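Local structure of adenosine deaminase 1 (Arthrobacter aurescens, 3RYS) at residues T8-L20 / D330-P342. The protein probably catalyses the zinc-dependent hydrolytic deamination of adenine to hypoxanthine, a step of purine salvage and nitrogen catabolism. Sequence-based numbering, arbitrary orientation.
With ZN (zinc ion), chain C.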
ATOM      1  N   THR A   8     -22.217  -6.312  18.748  1.00 28.09           N
ATOM      2  CA  THR A   8     -21.791  -5.188  17.913  1.00 27.94           C
ATOM      3  C   THR A   8     -20.507  -4.519  18.434  1.00 33.21           C
ATOM      4  O   THR A   8     -20.250  -4.489  19.646  1.00 27.58           O
ATOM      5  CB  THR A   8     -22.905  -4.124  17.786  1.00 27.34           C
ATOM      6  OG1 THR A   8     -23.088  -3.452  19.041  1.00 28.29           O
ATOM      7  CG2 THR A   8     -24.224  -4.771  17.369  1.00 23.58           C
ATOM      8  N   THR A   9     -19.701  -3.986  17.516  1.00 29.45           N
ATOM      9  CA  THR A   9     -18.472  -3.288  17.894  1.00 28.58           C
ATOM     10  C   THR A   9     -18.263  -2.052  17.019  1.00 24.54           C
ATOM     11  O   THR A   9     -18.738  -1.998  15.887  1.00 28.36           O
ATOM     12  CB  THR A   9     -17.223  -4.220  17.809  1.00 28.01           C
ATOM     13  OG1 THR A   9     -16.072  -3.552  18.342  1.00 26.07           O
ATOM     14  CG2 THR A   9     -16.944  -4.634  16.368  1.00 22.86           C
ATOM     15  N   SER A  10     -17.572  -1.050  17.553  1.00 27.32           N
ATOM     16  CA  SER A  10     -17.178   0.112  16.760  1.00 27.83           C
ATOM     17  C   SER A  10     -15.667   0.135  16.562  1.00 29.83           C
ATOM     18  O   SER A  10     -15.122   1.084  15.997  1.00 26.95           O
ATOM     19  CB  SER A  10     -17.637   1.413  17.416  1.00 20.19           C
ATOM     20  OG  SER A  10     -19.037   1.568  17.300  1.00 25.54           O
ATOM     21  N   THR A  11     -15.001  -0.916  17.032  1.00 24.32           N
ATOM     22  CA  THR A  11     -13.555  -1.033  16.905  1.00 25.78           C
ATOM     23  C   THR A  11     -13.174  -1.750  15.613  1.00 24.09           C
ATOM     24  O   THR A  11     -13.978  -2.481  15.037  1.00 23.49           O
ATOM     25  CB  THR A  11     -12.954  -1.795  18.095  1.00 27.18           C
ATOM     26  OG1 THR A  11     -13.376  -3.165  18.050  1.00 24.48           O
ATOM     27  CG2 THR A  11     -13.406  -1.166  19.409  1.00 23.65           C
ATOM     28  N   ALA A  12     -11.945  -1.525  15.161  1.00 24.20           N
ATOM     29  CA  ALA A  12     -11.429  -2.180  13.967  1.00 20.34           C
ATOM     30  C   ALA A  12     -10.868  -3.536  14.354  1.00 21.21           C
ATOM     31  O   ALA A  12     -10.483  -3.742  15.505  1.00 22.83           O
ATOM     32  CB  ALA A  12     -10.353  -1.329  13.323  1.00 18.25           C
ATOM     33  N   PRO A  13     -10.819  -4.469  13.392  1.00 21.52           N
ATOM     34  CA  PRO A  13     -10.314  -5.828  13.618  1.00 19.97           C
ATOM     35  C   PRO A  13      -8.798  -5.852  13.566  1.00 19.20           C
ATOM     36  O   PRO A  13      -8.199  -4.914  13.037  1.00 19.31           O
ATOM     37  CB  PRO A  13     -10.859  -6.614  12.415  1.00 21.27           C
ATOM     38  CG  PRO A  13     -11.718  -5.645  11.623  1.00 23.08           C
ATOM     39  CD  PRO A  13     -11.264  -4.275  12.005  1.00 19.64           C
ATOM     40  N   PRO A  14      -8.177  -6.912  14.102  1.00 19.40           N
ATOM     41  CA  PRO A  14      -6.735  -7.102  13.936  1.00 15.81           C
ATOM     42  C   PRO A  14      -6.476  -7.464  12.483  1.00 15.55           C
ATOM     43  O   PRO A  14      -7.008  -8.471  12.025  1.00 17.64           O
ATOM     44  CB  PRO A  14      -6.432  -8.312  14.827  1.00 16.14           C
ATOM     45  CG  PRO A  14      -7.654  -8.540  15.646  1.00 19.04           C
ATOM     46  CD  PRO A  14      -8.794  -8.016  14.848  1.00 21.15           C
ATOM     47  N   VAL A  15      -5.694  -6.663  11.766  1.00 13.10           N
ATOM     48  CA  VAL A  15      -5.475  -6.912  10.344  1.00 15.85           C
ATOM     49  C   VAL A  15      -4.006  -6.869   9.978  1.00 15.62           C
ATOM     50  O   VAL A  15      -3.154  -6.521  10.800  1.00 14.33           O
ATOM     51  CB  VAL A  15      -6.181  -5.860   9.456  1.00 15.05           C
ATOM     52  CG1 VAL A  15      -7.670  -5.784   9.775  1.00 14.93           C
ATOM     53  CG2 VAL A  15      -5.513  -4.498   9.620  1.00 13.43           C
ATOM     54  N   ALA A  16      -3.724  -7.224   8.730  1.00 13.98           N
ATOM     55  CA  ALA A  16      -2.433  -6.931   8.128  1.00 15.43           C
ATOM     56  C   ALA A  16      -2.639  -5.943   6.982  1.00 14.28           C
ATOM     57  O   ALA A  16      -3.514  -6.141   6.144  1.00 15.78           O
ATOM     58  CB  ALA A  16      -1.779  -8.198   7.630  1.00 12.96           C
ATOM     59  N   GLU A  17      -1.857  -4.871   6.951  1.00 13.82           N
ATOM     60  CA  GLU A  17      -1.903  -3.962   5.809  1.00 14.94           C
ATOM     61  C   GLU A  17      -0.837  -4.349   4.776  1.00 13.83           C
ATOM     62  O   GLU A  17       0.363  -4.302   5.053  1.00 11.49           O
ATOM     63  CB  GLU A  17      -1.757  -2.499   6.245  1.00 13.50           C
ATOM     64  CG  GLU A  17      -2.138  -1.498   5.158  1.00 13.17           C
ATOM     65  CD  GLU A  17      -2.434  -0.102   5.699  1.00 13.48           C
ATOM     66  OE1 GLU A  17      -1.917   0.249   6.779  1.00 13.66           O
ATOM     67  OE2 GLU A  17      -3.190   0.643   5.040  1.00 12.19           O
ATOM     68  N   LEU A  18      -1.296  -4.749   3.593  1.00 12.67           N
ATOM     69  CA  LEU A  18      -0.414  -5.259   2.552  1.00 14.31           C
ATOM     70  C   LEU A  18      -0.184  -4.242   1.438  1.00 14.50           C
ATOM     71  O   LEU A  18       0.735  -4.385   0.630  1.00 14.60           O
ATOM     72  CB  LEU A  18      -0.996  -6.542   1.955  1.00 16.17           C
ATOM     73  CG  LEU A  18      -1.326  -7.675   2.925  1.00 15.18           C
ATOM     74  CD1 LEU A  18      -1.867  -8.879   2.164  1.00 14.58           C
ATOM     75  CD2 LEU A  18      -0.104  -8.053   3.745  1.00 13.98           C
ATOM     76  N   HIS A  19      -1.034  -3.222   1.396  1.00 13.65           N
ATOM     77  CA  HIS A  19      -0.966  -2.198   0.361  1.00 13.58           C
ATOM     78  C   HIS A  19      -0.852  -0.824   1.016  1.00 13.61           C
ATOM     79  O   HIS A  19      -1.855  -0.241   1.440  1.00 12.33           O
ATOM     80  CB  HIS A  19      -2.215  -2.266  -0.523  1.00 10.30           C
ATOM     81  CG  HIS A  19      -2.175  -1.352  -1.709  1.00 11.82           C
ATOM     82  ND1 HIS A  19      -2.820  -1.642  -2.893  1.00 14.15           N
ATOM     83  CD2 HIS A  19      -1.568  -0.157  -1.895  1.00 11.57           C
ATOM     84  CE1 HIS A  19      -2.618  -0.662  -3.755  1.00 10.88           C
ATOM     85  NE2 HIS A  19      -1.857   0.249  -3.175  1.00 11.28           N
ATOM     86  N   LEU A  20       0.372  -0.314   1.106  1.00 10.95           N
ATOM     87  CA  LEU A  20       0.613   0.962   1.764  1.00 10.70           C
ATOM     88  C   LEU A  20       1.941   1.586   1.372  1.00 11.72           C
ATOM     89  O   LEU A  20       2.996   0.967   1.516  1.00 12.10           O
ATOM     90  CB  LEU A  20       0.562   0.806   3.279  1.00 10.66           C
ATOM     91  CG  LEU A  20       0.966   2.098   3.986  1.00 10.99           C
ATOM     92  CD1 LEU A  20      -0.084   2.485   5.005  1.00 13.31           C
ATOM     93  CD2 LEU A  20       2.361   2.005   4.612  1.00  9.41           C
ATOM     94  N   ASP A 330      -5.774 -16.170  14.982  1.00 21.76           N
ATOM     95  CA  ASP A 330      -6.469 -16.471  16.228  1.00 23.20           C
ATOM     96  C   ASP A 330      -6.993 -15.201  16.884  1.00 20.72           C
ATOM     97  O   ASP A 330      -7.966 -15.231  17.635  1.00 19.80           O
ATOM     98  CB  ASP A 330      -5.558 -17.236  17.192  1.00 20.61           C
ATOM     99  CG  ASP A 330      -5.470 -18.715  16.860  1.00 23.88           C
ATOM    100  OD1 ASP A 330      -6.367 -19.222  16.151  1.00 25.43           O
ATOM    101  OD2 ASP A 330      -4.506 -19.373  17.311  1.00 30.47           O
ATOM    102  N   GLU A 331      -6.318 -14.127  16.623  1.00 20.10           N
ATOM    103  CA  GLU A 331      -6.671 -12.842  17.065  1.00 21.20           C
ATOM    104  C   GLU A 331      -7.911 -12.333  16.412  1.00 21.18           C
ATOM    105  O   GLU A 331      -8.646 -11.670  17.046  1.00 20.60           O
ATOM    106  CB  GLU A 331      -5.510 -11.923  16.820  1.00 21.69           C
ATOM    107  CG  GLU A 331      -4.801 -11.557  18.037  1.00 20.56           C
ATOM    108  CD  GLU A 331      -3.525 -10.849  17.803  1.00 25.77           C
ATOM    109  OE1 GLU A 331      -2.500 -11.311  18.259  1.00 23.13           O
ATOM    110  OE2 GLU A 331      -3.541  -9.810  17.211  1.00 23.86           O
ATOM    111  N   VAL A 332      -8.140 -12.650  15.154  1.00 18.96           N
ATOM    112  CA  VAL A 332      -9.329 -12.193  14.514  1.00 25.69           C
ATOM    113  C   VAL A 332     -10.529 -12.977  14.920  1.00 22.26           C
ATOM    114  O   VAL A 332     -11.591 -12.416  15.061  1.00 23.96           O
ATOM    115  CB  VAL A 332      -9.213 -11.955  12.975  1.00 23.22           C
ATOM    116  CG1 VAL A 332      -8.021 -12.401  12.423  1.00 23.37           C
ATOM    117  CG2 VAL A 332     -10.357 -12.438  12.244  1.00 18.17           C
ATOM    118  N   THR A 333     -10.324 -14.254  15.163  1.00 21.58           N
ATOM    119  CA  THR A 333     -11.263 -15.090  15.866  1.00 26.05           C
ATOM    120  C   THR A 333     -11.678 -14.598  17.242  1.00 28.69           C
ATOM    121  O   THR A 333     -12.810 -14.632  17.553  1.00 28.50           O
ATOM    122  CB  THR A 333     -10.762 -16.501  16.070  1.00 29.43           C
ATOM    123  OG1 THR A 333     -10.361 -17.068  14.839  1.00 31.77           O
ATOM    124  CG2 THR A 333     -11.857 -17.331  16.625  1.00 28.26           C
ATOM    125  N   GLU A 334     -10.759 -14.146  18.061  1.00 24.73           N
ATOM    126  CA  GLU A 334     -11.132 -13.543  19.292  1.00 27.45           C
ATOM    127  C   GLU A 334     -11.897 -12.282  19.084  1.00 25.72           C
ATOM    128  O   GLU A 334     -12.871 -12.068  19.700  1.00 31.92           O
ATOM    129  CB  GLU A 334      -9.925 -13.278  20.160  1.00 28.84           C
ATOM    130  CG  GLU A 334      -9.428 -14.442  20.918  1.00 32.72           C
ATOM    131  CD  GLU A 334     -10.496 -15.380  21.405  1.00 43.46           C
ATOM    132  OE1 GLU A 334     -11.243 -15.021  22.322  1.00 37.52           O
ATOM    133  OE2 GLU A 334     -10.572 -16.498  20.883  1.00 42.87           O
ATOM    134  N   TRP A 335     -11.441 -11.427  18.217  1.00 24.23           N
ATOM    135  CA  TRP A 335     -12.112 -10.151  17.991  1.00 24.20           C
ATOM    136  C   TRP A 335     -13.580 -10.353  17.621  1.00 27.06           C
ATOM    137  O   TRP A 335     -14.453  -9.634  18.099  1.00 27.66           O
ATOM    138  CB  TRP A 335     -11.397  -9.340  16.909  1.00 21.25           C
ATOM    139  CG  TRP A 335     -12.097  -8.060  16.570  1.00 22.46           C
ATOM    140  CD1 TRP A 335     -12.041  -6.888  17.263  1.00 20.90           C
ATOM    141  CD2 TRP A 335     -12.962  -7.824  15.449  1.00 24.96           C
ATOM    142  NE1 TRP A 335     -12.819  -5.936  16.646  1.00 24.21           N
ATOM    143  CE2 TRP A 335     -13.394  -6.484  15.532  1.00 25.91           C
ATOM    144  CE3 TRP A 335     -13.416  -8.618  14.390  1.00 19.90           C
ATOM    145  CZ2 TRP A 335     -14.258  -5.917  14.589  1.00 24.16           C
ATOM    146  CZ3 TRP A 335     -14.273  -8.054  13.456  1.00 22.90           C
ATOM    147  CH2 TRP A 335     -14.685  -6.717  13.563  1.00 24.17           C
ATOM    148  N   VAL A 336     -13.845 -11.340  16.771  1.00 26.34           N
ATOM    149  CA  VAL A 336     -15.208 -11.648  16.352  1.00 26.13           C
ATOM    150  C   VAL A 336     -16.080 -12.096  17.519  1.00 28.75           C
ATOM    151  O   VAL A 336     -17.204 -11.622  17.682  1.00 29.75           O
ATOM    152  CB  VAL A 336     -15.222 -12.750  15.284  1.00 24.25           C
ATOM    153  CG1 VAL A 336     -16.651 -13.157  14.960  1.00 20.22           C
ATOM    154  CG2 VAL A 336     -14.500 -12.279  14.046  1.00 23.27           C
ATOM    155  N   LYS A 337     -15.546 -12.950  18.357  1.00 27.03           N
ATOM    156  CA  LYS A 337     -16.269 -13.455  19.474  1.00 28.04           C
ATOM    157  C   LYS A 337     -16.543 -12.430  20.502  1.00 26.90           C
ATOM    158  O   LYS A 337     -17.549 -12.449  21.129  1.00 32.20           O
ATOM    159  CB  LYS A 337     -15.482 -14.550  20.115  1.00 28.87           C
ATOM    160  CG  LYS A 337     -15.586 -15.815  19.456  1.00 27.98           C
ATOM    161  CD  LYS A 337     -14.714 -16.732  20.116  1.00 30.46           C
ATOM    162  CE  LYS A 337     -14.405 -17.863  19.243  1.00 35.42           C
ATOM    163  NZ  LYS A 337     -14.213 -19.061  20.029  1.00 42.29           N
ATOM    164  N   ALA A 338     -15.614 -11.535  20.674  1.00 25.69           N
ATOM    165  CA  ALA A 338     -15.789 -10.445  21.580  1.00 34.44           C
ATOM    166  C   ALA A 338     -16.685  -9.341  21.023  1.00 34.89           C
ATOM    167  O   ALA A 338     -17.145  -8.504  21.728  1.00 34.04           O
ATOM    168  CB  ALA A 338     -14.476  -9.899  21.915  1.00 31.58           C
ATOM    169  N   SER A 339     -16.932  -9.371  19.739  1.00 33.53           N
ATOM    170  CA  SER A 339     -17.480  -8.263  19.022  1.00 32.00           C
ATOM    171  C   SER A 339     -18.862  -8.473  18.505  1.00 36.10           C
ATOM    172  O   SER A 339     -19.387  -7.622  17.877  1.00 37.79           O
ATOM    173  CB  SER A 339     -16.590  -7.948  17.827  1.00 28.55           C
ATOM    174  OG  SER A 339     -15.590  -7.057  18.176  1.00 32.56           O
ATOM    175  N   VAL A 340     -19.466  -9.616  18.729  1.00 37.61           N
ATOM    176  CA  VAL A 340     -20.836  -9.777  18.273  1.00 38.18           C
ATOM    177  C   VAL A 340     -21.764  -9.721  19.436  1.00 38.64           C
ATOM    178  O   VAL A 340     -21.371 -10.051  20.542  1.00 43.48           O
ATOM    179  CB  VAL A 340     -21.081 -11.065  17.541  1.00 37.50           C
ATOM    180  CG1 VAL A 340     -20.263 -11.136  16.291  1.00 32.70           C
ATOM    181  CG2 VAL A 340     -20.891 -12.244  18.438  1.00 30.06           C
ATOM    182  N   THR A 341     -22.996  -9.295  19.163  1.00 40.54           N
ATOM    183  CA  THR A 341     -24.032  -9.094  20.177  1.00 40.59           C
ATOM    184  C   THR A 341     -24.499 -10.373  20.786  1.00 35.57           C
ATOM    185  O   THR A 341     -24.887 -11.249  20.098  1.00 36.73           O
ATOM    186  CB  THR A 341     -25.279  -8.449  19.588  1.00 36.28           C
ATOM    187  OG1 THR A 341     -24.937  -7.737  18.422  1.00 37.92           O
ATOM    188  CG2 THR A 341     -25.911  -7.529  20.578  1.00 28.72           C
ATOM    189  N   PRO A 342     -24.486 -10.448  22.090  1.00 34.84           N
ATOM    190  CA  PRO A 342     -24.907 -11.655  22.784  1.00 33.70           C
ATOM    191  C   PRO A 342     -26.272 -12.153  22.359  1.00 33.25           C
ATOM    192  O   PRO A 342     -27.207 -11.392  22.256  1.00 33.64           O
ATOM    193  CB  PRO A 342     -24.904 -11.225  24.244  1.00 30.98           C
ATOM    194  CG  PRO A 342     -24.002 -10.120  24.313  1.00 33.38           C
ATOM    195  CD  PRO A 342     -23.997  -9.418  23.013  1.00 33.32           C
TER
HETATM  196 ZN    ZN C 344      -1.166   2.174  -4.244  1.00 17.39          ZN
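In this TIM-barrel deaminase the N-terminal arm leading into strand 15-17, which runs on to the zinc ligand H19, packs on the C-terminal helix 322-339, with P13, P14 and T11 gathered round the indole of W335. The W335 side chain, its CG anti to the backbone N (chi1 176°), reaches from the helix into the bend of the arm. P13 lies over one face: its CB stands 3.7 Å from the centroid of the six-membered ring, 6° off the normal, a CH-pi contact. T9 CG2 comes within 3.5 Å of W335 CZ2. At the ring edge, NE1 of W335 donates an almost straight hydrogen bond (3.2 Å, 167°) to T11 OG1, which lies close to the indole plane. T11 OG1 is also hydrogen-bonded to T9 OG1 (2.7 Å), so the two threonine hydroxyls are tied together beside the indole. A leucine in place of W335 would probably leave T11 OG1 without its N-H donor and P13 without a flat surface to lie on. P14 packs its CD on W335 CB (3.6 Å), while its CG rests near E331 O. Past the C-terminal end of the helix, T341 OG1 accepts a hydrogen bond from T8 N (3.1 Å). E331 turns its carboxylate to a salt bridge with R96 of strand 95-102, the neighbour of strand 15-17 in the barrel sheet. Helix 289-300 meets P13 through F293, and helix 304-317 touches V332 and V336.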